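Local coordinates for histidine triad (HIT) protein (Marinobacter aquaeolei, PDB 3OHE), which belongs to the histidine triad family, probably acts as a hydrolase, and binds calcium, at residues A[44-47]-A[48-51]. Residues are numbered along the deposited sequence; the frame is centred on the assembly and turned at random. Where two conformers were deposited one is given.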
loop_
_atom_site.group_PDB
_atom_site.type_symbol
_atom_site.label_atom_id
_atom_site.label_comp_id
_atom_site.label_asym_id
_atom_site.label_seq_id
_atom_site.Cartn_x
_atom_site.Cartn_y
_atom_site.Cartn_z
ATOM N N ILE A 44 7.050 -13.762 7.409
ATOM C CA ILE A 44 7.250 -12.394 6.906
ATOM C C ILE A 44 6.092 -11.510 7.324
ATOM O O ILE A 44 4.953 -11.845 7.006
ATOM C CB ILE A 44 7.345 -12.405 5.366
ATOM C CG1 ILE A 44 8.460 -13.339 4.869
ATOM C CG2 ILE A 44 7.551 -10.961 4.834
ATOM C CD1 ILE A 44 9.883 -12.908 5.338
ATOM N N ARG A 45 6.390 -10.413 8.026
ATOM C CA ARG A 45 5.384 -9.439 8.459
ATOM C C ARG A 45 5.284 -8.226 7.525
ATOM O O ARG A 45 4.217 -7.655 7.385
ATOM C CB ARG A 45 5.695 -8.955 9.888
ATOM C CG ARG A 45 5.531 -10.033 10.942
ATOM C CD ARG A 45 6.159 -9.625 12.286
ATOM N NE ARG A 45 5.668 -8.341 12.764
ATOM C CZ ARG A 45 4.555 -8.160 13.457
ATOM N NH1 ARG A 45 3.835 -9.192 13.855
ATOM N NH2 ARG A 45 4.175 -6.920 13.823
ATOM N N GLU A 46 6.407 -7.831 6.935
ATOM C CA GLU A 46 6.553 -6.592 6.208
ATOM C C GLU A 46 7.234 -6.847 4.868
ATOM O O GLU A 46 8.070 -7.741 4.757
ATOM C CB GLU A 46 7.460 -5.608 6.984
ATOM C CG GLU A 46 7.016 -5.321 8.413
ATOM C CD GLU A 46 5.751 -4.468 8.502
ATOM O OE1 GLU A 46 5.216 -3.990 7.451
ATOM O OE2 GLU A 46 5.289 -4.246 9.666
ATOM N N ILE A 47 6.947 -6.008 3.880
ATOM C CA ILE A 47 7.593 -6.129 2.585
ATOM C C ILE A 47 9.115 -6.115 2.694
ATOM O O ILE A 47 9.796 -6.914 2.058
ATOM C CB ILE A 47 7.118 -5.027 1.584
ATOM C CG1 ILE A 47 5.627 -5.144 1.298
ATOM C CG2 ILE A 47 7.993 -5.032 0.283
ATOM C CD1 ILE A 47 5.036 -3.821 0.752
ATOM N N TYR A 48 9.619 -5.223 3.543
ATOM C CA TYR A 48 11.045 -5.044 3.662
ATOM C C TYR A 48 11.777 -6.266 4.244
ATOM O O TYR A 48 13.021 -6.323 4.186
ATOM C CB TYR A 48 11.373 -3.750 4.450
ATOM C CG TYR A 48 10.966 -3.757 5.902
ATOM C CD1 TYR A 48 11.701 -4.441 6.872
ATOM C CD2 TYR A 48 9.907 -3.009 6.337
ATOM C CE1 TYR A 48 11.319 -4.411 8.186
ATOM C CE2 TYR A 48 9.543 -2.951 7.654
ATOM C CZ TYR A 48 10.245 -3.644 8.566
ATOM O OH TYR A 48 9.878 -3.583 9.878
ATOM N N GLU A 49 11.040 -7.205 4.844
ATOM C CA GLU A 49 11.659 -8.397 5.436
ATOM C C GLU A 49 11.882 -9.478 4.398
ATOM O O GLU A 49 12.542 -10.474 4.684
ATOM C CB GLU A 49 10.802 -8.938 6.582
ATOM C CG GLU A 49 10.797 -8.007 7.775
ATOM C CD GLU A 49 9.826 -8.428 8.852
ATOM O OE1 GLU A 49 8.785 -9.036 8.545
ATOM O OE2 GLU A 49 10.081 -8.126 10.019
ATOM N N LEU A 50 11.327 -9.333 3.193
ATOM C CA LEU A 50 11.612 -10.268 2.115
ATOM C C LEU A 50 13.039 -9.984 1.609
ATOM O O LEU A 50 13.477 -8.845 1.549
ATOM C CB LEU A 50 10.655 -10.073 0.957
ATOM C CG LEU A 50 9.229 -10.564 1.127
ATOM C CD1 LEU A 50 8.392 -10.026 -0.034
ATOM C CD2 LEU A 50 9.146 -12.107 1.166
ATOM N N PRO A 51 13.767 -11.042 1.216
ATOM C CA PRO A 51 14.984 -10.837 0.461
ATOM C C PRO A 51 14.766 -9.903 -0.740
ATOM O O PRO A 51 13.696 -9.904 -1.344
ATOM C CB PRO A 51 15.334 -12.259 -0.031
ATOM C CG PRO A 51 14.668 -13.185 0.925
ATOM C CD PRO A 51 13.417 -12.464 1.357
HETATM O O HOH W 1 8.640 -6.969 11.842
#
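In the conformer given here, the carboxylate of Glu-49 reaches back to the backbone and takes two N-H groups on a single oxygen. Arg-45 N lies 2.8 Å from Glu-49 OE1 and meets it almost in line with the C-O bond, whereas Glu-46 N, at 3.1 Å from the same OE1, comes from above the carboxylate plane with an N-H...O angle of 138°. The extended chain of Glu-49 carries its carboxylate this far. Its other oxygen, OE2, accepts from a water 2.6 Å away, which in turn is weakly bonded to Arg-45 NE; the charged groups themselves do not touch. Two backbone bonds tighten the turn: Glu-49 N to Glu-46 O at 3.0 Å, and Leu-50 N to Ile-47 O.

A CH-pi contact accounts for the aromatic part. CB of Glu-46 sits over one face of the Tyr-48 ring, 3.7 Å from its centroid and 22° off the normal. The Glu-46 chain bends at chi2 and lies alongside the ring, its carboxylate plane only 4° from the ring plane. That carboxylate is also gripped by the second subunit, where Glu-46 OE2 bonds to Met-78 N and pairs with Lys-77; Tyr-48 packs on Met-70 of the same subunit. Replacing Tyr-48 by alanine is likely to uncover the CB and CG of Glu-46 and remove the packing on Met-70.

Apolar contact is slighter: Ile-44 CG1 approaches Leu-50 CD2 to 4.0 Å, the two side chains crossing at about a right angle, and both rest on Leu-90.

The i to i+3 bonds from Glu-49 N and Leu-50 N mark a short 3-10 turn that ends at Glu-49; Pro-51 then is the N-cap of helix 52-72. The loop links strand 34-39 to that helix within the HIT fold and forms part of the dimer interface.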